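Local coordinates for protein glycosyltransferase Gtf1 (Streptococcus pneumoniae, PDB 4PQG) that is a glycosyltransferase of the GT-B fold that binds uridine-5'-diphosphate, at residues 251-256 against 295-300; 264-267 against 273-276; 283-286 against 290-293. All coordinates share one frame; numbering follows the deposited sequence.

Contact 1 of 3, residues 251-256 against 295-300; sequences AEHYSE and QEQFAK. With NAG (2-acetamido-2-deoxy-beta-D-glucopyranose), chain D.
H253 and Y254 meet Q297 at the end of its side chain, where the loop after strand 244-248 lies against helix 288-301 in the Rossmann-like N-terminal domain of the GT-B fold. The two ends of one amide serve two aromatic rings. H253 NE2 donates to Q297 OE1 over 2.6 Å, with the oxygen at the edge of the imidazole, almost in its plane; the bond is fairly straight (N-H...O 158°), and NE2 lies in the plane of the Q297 carbonyl. The other end, Q297 NE2, stands over the centre of the Y254 ring, 3.3 Å above its plane, and the amide is steeply inclined to the phenol at 75°. Beyond CG the Q297 chain is extended, which carries the amide from the helix across to the loop.

A second shell fixes the imidazole. H253 ND1 takes a hydrogen bond from Q290 NE2, about two turns earlier on the same helix, so both ring nitrogens are tied. Y254 CD2 lies 3.6 Å above one imidazole face, toward its rim. H253 N donates to E252 OE2 through the anti lone pair. Near the start of the loop, A251 CB sits 3.4 Å from O7 of NAG.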
# COMPACT_ATOMS: atom_id res chain seq x y z
N ALA A 251 5.69 -10.45 2.14
CA ALA A 251 7.00 -10.21 2.72
C ALA A 251 7.62 -11.56 3.11
O ALA A 251 7.04 -12.62 2.81
CB ALA A 251 6.85 -9.30 3.94
N GLU A 252 8.78 -11.53 3.77
CA GLU A 252 9.34 -12.73 4.41
C GLU A 252 8.29 -13.30 5.37
O GLU A 252 7.58 -12.54 6.02
CB GLU A 252 10.61 -12.34 5.18
CG GLU A 252 11.36 -13.49 5.83
CD GLU A 252 11.83 -14.52 4.83
OE1 GLU A 252 13.02 -14.50 4.46
OE2 GLU A 252 11.01 -15.35 4.37
N HIS A 253 8.16 -14.63 5.46
CA HIS A 253 6.94 -15.22 6.01
C HIS A 253 7.14 -15.98 7.29
O HIS A 253 6.19 -16.61 7.79
CB HIS A 253 6.34 -16.16 4.96
CG HIS A 253 7.28 -17.27 4.60
ND1 HIS A 253 8.19 -17.15 3.60
CD2 HIS A 253 7.51 -18.49 5.21
CE1 HIS A 253 8.94 -18.26 3.57
NE2 HIS A 253 8.53 -19.08 4.56
N TYR A 254 8.35 -15.94 7.83
CA TYR A 254 8.66 -16.60 9.10
C TYR A 254 9.83 -15.86 9.75
O TYR A 254 10.52 -15.08 9.09
CB TYR A 254 9.01 -18.08 8.85
CG TYR A 254 10.44 -18.28 8.37
CD1 TYR A 254 11.40 -18.84 9.22
CD2 TYR A 254 10.83 -17.87 7.09
CE1 TYR A 254 12.71 -19.00 8.80
CE2 TYR A 254 12.15 -18.02 6.67
CZ TYR A 254 13.08 -18.59 7.53
OH TYR A 254 14.38 -18.76 7.14
N SER A 255 10.05 -16.10 11.04
CA SER A 255 11.16 -15.48 11.75
C SER A 255 12.30 -16.47 11.92
O SER A 255 12.20 -17.47 12.66
CB SER A 255 10.73 -14.92 13.10
OG SER A 255 9.74 -13.92 12.90
N GLU A 256 13.38 -16.17 11.21
CA GLU A 256 14.56 -17.02 11.23
C GLU A 256 15.15 -17.13 12.63
O GLU A 256 15.47 -18.23 13.07
CB GLU A 256 15.60 -16.49 10.25
CG GLU A 256 16.62 -17.54 9.89
CD GLU A 256 17.65 -17.06 8.88
OE1 GLU A 256 17.69 -15.85 8.56
OE2 GLU A 256 18.42 -17.92 8.40
N GLN A 295 7.58 -24.25 0.76
CA GLN A 295 7.20 -25.65 0.53
C GLN A 295 7.86 -26.58 1.55
O GLN A 295 7.18 -27.37 2.22
CB GLN A 295 7.50 -26.10 -0.91
CG GLN A 295 6.73 -27.35 -1.30
CD GLN A 295 5.27 -27.06 -1.57
OE1 GLN A 295 4.95 -26.39 -2.54
NE2 GLN A 295 4.37 -27.58 -0.72
N GLU A 296 9.17 -26.45 1.71
CA GLU A 296 9.93 -27.21 2.70
C GLU A 296 9.37 -27.04 4.11
O GLU A 296 9.28 -28.01 4.87
CB GLU A 296 11.42 -26.80 2.69
CG GLU A 296 12.16 -27.15 1.40
CD GLU A 296 13.57 -26.57 1.33
OE1 GLU A 296 13.94 -25.73 2.17
OE2 GLU A 296 14.33 -26.97 0.41
N GLN A 297 9.01 -25.81 4.47
CA GLN A 297 8.53 -25.56 5.83
C GLN A 297 7.16 -26.18 6.07
O GLN A 297 6.90 -26.69 7.16
CB GLN A 297 8.57 -24.07 6.18
CG GLN A 297 9.99 -23.55 6.36
CD GLN A 297 10.08 -22.05 6.26
OE1 GLN A 297 9.22 -21.39 5.66
NE2 GLN A 297 11.12 -21.49 6.85
N PHE A 298 6.30 -26.15 5.06
CA PHE A 298 5.02 -26.83 5.16
C PHE A 298 5.21 -28.32 5.44
O PHE A 298 4.54 -28.90 6.32
CB PHE A 298 4.16 -26.58 3.90
CG PHE A 298 3.28 -25.36 4.02
CD1 PHE A 298 2.36 -25.24 5.07
CD2 PHE A 298 3.37 -24.33 3.10
CE1 PHE A 298 1.56 -24.12 5.21
CE2 PHE A 298 2.57 -23.21 3.22
CZ PHE A 298 1.66 -23.11 4.28
N ALA A 299 6.16 -28.93 4.74
CA ALA A 299 6.46 -30.35 4.90
C ALA A 299 7.10 -30.65 6.24
O ALA A 299 6.79 -31.66 6.87
CB ALA A 299 7.36 -30.84 3.76
N LYS A 300 7.98 -29.76 6.70
CA LYS A 300 8.73 -29.99 7.94
C LYS A 300 7.91 -29.73 9.21
O LYS A 300 8.05 -30.44 10.21
CB LYS A 300 10.00 -29.14 7.93
CG LYS A 300 11.07 -29.57 8.91
CD LYS A 300 12.04 -28.43 9.17
CE LYS A 300 13.46 -28.93 9.39
NZ LYS A 300 13.53 -29.85 10.56
C1 NAG D . 6.09 -5.96 0.58
C2 NAG D . 7.48 -6.54 0.76
C3 NAG D . 8.03 -6.21 -0.64
C4 NAG D . 7.09 -6.68 -1.76
C5 NAG D . 5.63 -6.24 -1.49
C6 NAG D . 4.63 -6.59 -2.58
C7 NAG D . 9.17 -6.41 2.51
C8 NAG D . 9.88 -5.49 3.46
N2 NAG D . 8.26 -5.83 1.74
O1 NAG D . 5.46 -5.24 1.61
O3 NAG D . 9.35 -6.69 -0.82
O4 NAG D . 7.54 -6.12 -2.97
O5 NAG D . 5.28 -6.79 -0.22
O6 NAG D . 4.51 -7.99 -2.58
O7 NAG D . 9.44 -7.62 2.48

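Contact 2 of 3, residues 264-267 against 273-276; sequences ILWN and QFTN
The indole of W266 is covered on one face by F274 and on the other by I264, whose CG2 lies 3.9 Å above the plane, toward the rim. F274 presents its ring edge: CD2 stands 3.3 Å above the indole, displaced from the centre toward the rim, in a T-shaped (edge-to-face) pair. The centroid of the F274 ring is 4.8 Å from that of the six-membered ring of W266, and the planes stand at 75°. The closest approach is F274 CD2 to W266 CE3, 3.4 Å, and CE2 follows along the same edge.

The rest of F274 uses the five-membered ring. Its CB makes a CH-pi contact 3.9 Å from that ring's centroid and only 13° off the normal, so the phenylalanine covers both rings of the indole, CB over the pyrrole part and the aromatic edge over the benzene part. The phenyl reaches this position with CG beside the backbone N and anti to the carbonyl carbon (chi1 -69°). With I264 on the far face, the indole is sandwiched between aliphatic and aromatic carbon, and both rings of the pair are buried.

N267 OD1 accepts from Y269 N in an Asx turn that leads toward helix 271-275, and its ND2 donates to E252 O, earlier in the same loop. Around the pair, W266 and I264 rest on Q297 of helix 288-301, and F274 continues the aromatic packing, edge-to-face with F298 of that helix and against F283 of strand 282-285. The short helix 271-275 is thus joined through F274 to the loop before it, to helix 288-301 and to the parallel sheet.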
# COMPACT_ATOMS: atom_id res chain seq x y z
N ILE A 264 8.61 -23.62 14.27
CA ILE A 264 8.67 -22.47 13.39
C ILE A 264 7.75 -21.35 13.90
O ILE A 264 6.65 -21.62 14.39
CB ILE A 264 8.31 -22.84 11.93
CG1 ILE A 264 8.56 -21.64 11.01
CG2 ILE A 264 6.89 -23.37 11.82
CD1 ILE A 264 8.85 -22.00 9.57
N LEU A 265 8.23 -20.12 13.80
CA LEU A 265 7.39 -18.96 14.06
C LEU A 265 7.14 -18.27 12.73
O LEU A 265 8.06 -17.75 12.12
CB LEU A 265 8.04 -18.01 15.08
CG LEU A 265 7.41 -16.60 15.27
CD1 LEU A 265 6.02 -16.68 15.91
CD2 LEU A 265 8.32 -15.71 16.11
N TRP A 266 5.88 -18.30 12.28
CA TRP A 266 5.43 -17.60 11.07
C TRP A 266 5.39 -16.11 11.32
O TRP A 266 5.28 -15.69 12.47
CB TRP A 266 4.02 -18.05 10.71
CG TRP A 266 3.85 -19.53 10.44
CD1 TRP A 266 2.97 -20.42 11.07
CD2 TRP A 266 4.56 -20.35 9.44
NE1 TRP A 266 3.09 -21.68 10.55
CE2 TRP A 266 4.02 -21.71 9.56
CE3 TRP A 266 5.55 -20.11 8.49
CZ2 TRP A 266 4.47 -22.76 8.77
CZ3 TRP A 266 5.98 -21.17 7.67
CH2 TRP A 266 5.46 -22.46 7.82
N ASN A 267 5.48 -15.32 10.25
CA ASN A 267 5.09 -13.90 10.25
C ASN A 267 3.63 -13.82 10.70
O ASN A 267 2.79 -14.61 10.21
CB ASN A 267 5.23 -13.37 8.81
CG ASN A 267 4.93 -11.88 8.66
OD1 ASN A 267 4.02 -11.32 9.27
ND2 ASN A 267 5.67 -11.23 7.76
N GLN A 273 -3.37 -18.12 7.92
CA GLN A 273 -3.48 -18.75 6.61
C GLN A 273 -2.67 -20.05 6.50
O GLN A 273 -3.12 -21.01 5.88
CB GLN A 273 -3.11 -17.78 5.49
CG GLN A 273 -3.86 -16.46 5.50
CD GLN A 273 -3.12 -15.37 6.27
OE1 GLN A 273 -2.90 -15.48 7.48
NE2 GLN A 273 -2.74 -14.32 5.57
N PHE A 274 -1.50 -20.08 7.14
CA PHE A 274 -0.59 -21.23 7.10
C PHE A 274 -1.11 -22.36 8.00
O PHE A 274 -1.08 -23.54 7.62
CB PHE A 274 0.85 -20.82 7.49
CG PHE A 274 1.54 -19.92 6.47
CD1 PHE A 274 0.98 -19.69 5.21
CD2 PHE A 274 2.77 -19.34 6.76
CE1 PHE A 274 1.62 -18.89 4.28
CE2 PHE A 274 3.43 -18.55 5.83
CZ PHE A 274 2.86 -18.31 4.59
N THR A 275 -1.61 -21.99 9.18
CA THR A 275 -2.26 -22.95 10.10
C THR A 275 -3.41 -23.67 9.40
O THR A 275 -3.57 -24.89 9.52
CB THR A 275 -2.79 -22.22 11.37
OG1 THR A 275 -1.68 -21.65 12.07
CG2 THR A 275 -3.54 -23.18 12.29
N ASN A 276 -4.17 -22.92 8.61
CA ASN A 276 -5.35 -23.44 7.92
C ASN A 276 -5.15 -23.56 6.40
O ASN A 276 -6.06 -23.27 5.62
CB ASN A 276 -6.55 -22.55 8.25
CG ASN A 276 -6.87 -22.54 9.72
OD1 ASN A 276 -7.41 -23.51 10.25
ND2 ASN A 276 -6.51 -21.45 10.41

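Contact 3 of 3, residues 283-286 against 290-293; sequences FIVS and QNEV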
# COMPACT_ATOMS: atom_id res chain seq x y z
N PHE A 283 -1.20 -20.92 -2.67
CA PHE A 283 -0.48 -19.73 -2.22
C PHE A 283 0.30 -19.15 -3.39
O PHE A 283 0.79 -19.90 -4.25
CB PHE A 283 0.46 -20.08 -1.08
CG PHE A 283 -0.24 -20.52 0.18
CD1 PHE A 283 -0.58 -19.58 1.17
CD2 PHE A 283 -0.56 -21.86 0.39
CE1 PHE A 283 -1.22 -19.99 2.33
CE2 PHE A 283 -1.20 -22.27 1.55
CZ PHE A 283 -1.53 -21.33 2.52
N ILE A 284 0.40 -17.82 -3.44
CA ILE A 284 1.22 -17.12 -4.42
C ILE A 284 2.42 -16.46 -3.72
O ILE A 284 2.25 -15.77 -2.71
CB ILE A 284 0.40 -16.04 -5.17
CG1 ILE A 284 -0.90 -16.63 -5.74
CG2 ILE A 284 1.23 -15.40 -6.28
CD1 ILE A 284 -1.79 -15.59 -6.42
N VAL A 285 3.63 -16.72 -4.23
CA VAL A 285 4.84 -16.02 -3.78
C VAL A 285 5.54 -15.35 -4.95
O VAL A 285 5.35 -15.77 -6.09
CB VAL A 285 5.86 -16.94 -3.07
CG1 VAL A 285 5.25 -17.56 -1.83
CG2 VAL A 285 6.38 -18.01 -4.03
N SER A 286 6.38 -14.35 -4.69
CA SER A 286 6.99 -13.58 -5.77
C SER A 286 8.25 -14.18 -6.41
O SER A 286 8.59 -13.82 -7.53
CB SER A 286 7.29 -12.15 -5.32
OG SER A 286 6.09 -11.45 -5.08
N GLN A 290 11.53 -18.18 -2.42
CA GLN A 290 10.54 -18.18 -1.33
C GLN A 290 9.61 -19.37 -1.49
O GLN A 290 9.22 -19.99 -0.50
CB GLN A 290 9.74 -16.89 -1.25
CG GLN A 290 8.86 -16.83 0.00
CD GLN A 290 8.36 -15.44 0.32
OE1 GLN A 290 8.22 -14.59 -0.57
NE2 GLN A 290 8.09 -15.19 1.60
N ASN A 291 9.29 -19.69 -2.74
CA ASN A 291 8.47 -20.85 -3.05
C ASN A 291 9.04 -22.11 -2.41
O ASN A 291 8.35 -22.79 -1.64
CB ASN A 291 8.30 -20.98 -4.58
CG ASN A 291 7.24 -22.00 -4.97
OD1 ASN A 291 7.10 -23.05 -4.34
ND2 ASN A 291 6.49 -21.69 -6.02
N GLU A 292 10.32 -22.39 -2.69
CA GLU A 292 10.98 -23.60 -2.18
C GLU A 292 11.10 -23.60 -0.65
O GLU A 292 10.87 -24.63 -0.00
CB GLU A 292 12.37 -23.73 -2.80
CG GLU A 292 12.35 -23.81 -4.32
CD GLU A 292 13.72 -23.56 -4.94
OE1 GLU A 292 14.73 -23.92 -4.31
OE2 GLU A 292 13.76 -23.00 -6.07
N VAL A 293 11.47 -22.45 -0.08
CA VAL A 293 11.55 -22.30 1.38
C VAL A 293 10.22 -22.65 2.03
O VAL A 293 10.16 -23.49 2.93
CB VAL A 293 11.99 -20.86 1.77
CG1 VAL A 293 11.73 -20.61 3.25
CG2 VAL A 293 13.46 -20.65 1.44
O HOH W 1 6.52 -13.09 -2.02
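V285, Q290 and N291 pack at the first bend of a beta-alpha-beta crossover, in which strand 282-285 of the parallel sheet runs into helix 288-301 and on to strand 308-310. The strand alternates its side chains, so V285 faces the helix while I284 points away from it.

The apolar contacts come from the two methyls of V285, each meeting a different residue. CG2 packs against the start of the N291 side chain, 3.6 Å from N291 CB, and comes equally close to the backbone N of that residue. CG1 lies more loosely against Q290, 4.1 Å from Q290 CG. The V285 side chain is at about a right angle to that of N291. The asparagine's CB does the closest touching, while N291 CG and ND2 are no nearer than 4.2 Å to V285 CG2.

The polar contacts run through water and to residues beyond the two segments. A water accepts from S286 N at 3.0 Å and probably donates to Q290 OE1 at 2.7 Å, bridging the strand end to the helix. Q290 holds its chain extended, with CG opposite the backbone N (chi1 -172°), and its amide lies alongside V285, with OE1 turned to the water and NE2 to the loop. There NE2 donates to A251 O as well as H253 ND1, so NE2 is satisfied by the loop, and OE1 probably by the water. N291 turns its amide the other way, toward the next strand of the unit, where ND2 bonds to T310 OG1 and more weakly to I308 O.

In the sheet, F283 and V285 are bonded through their backbones to V309 of strand 308-310. At the start of the helix, T287 OG1 accepts a hydrogen bond from Q290 N.

All three contacts lie in the N-terminal Rossmann-like domain, on the same side of the chain's centre. Contact 1 spans the longest stretch of chain, and contacts 2 and 3 follow one another within it. The centres of contacts 1 and 2 are about 8 Å apart, those of 1 and 3 about 9 Å, and those of 2 and 3 about 14 Å. Helix 288-301 is shared by contacts 1 and 3. Backbone bonds S255 N to L265 O and N267 N to H253 O couple the loop of contact 1 to that of contact 2, while helix 271-275 and strand 282-285, consecutive in the chain, meet through their aromatic rings. The loop bordering NAG is thereby joined to the parallel sheet.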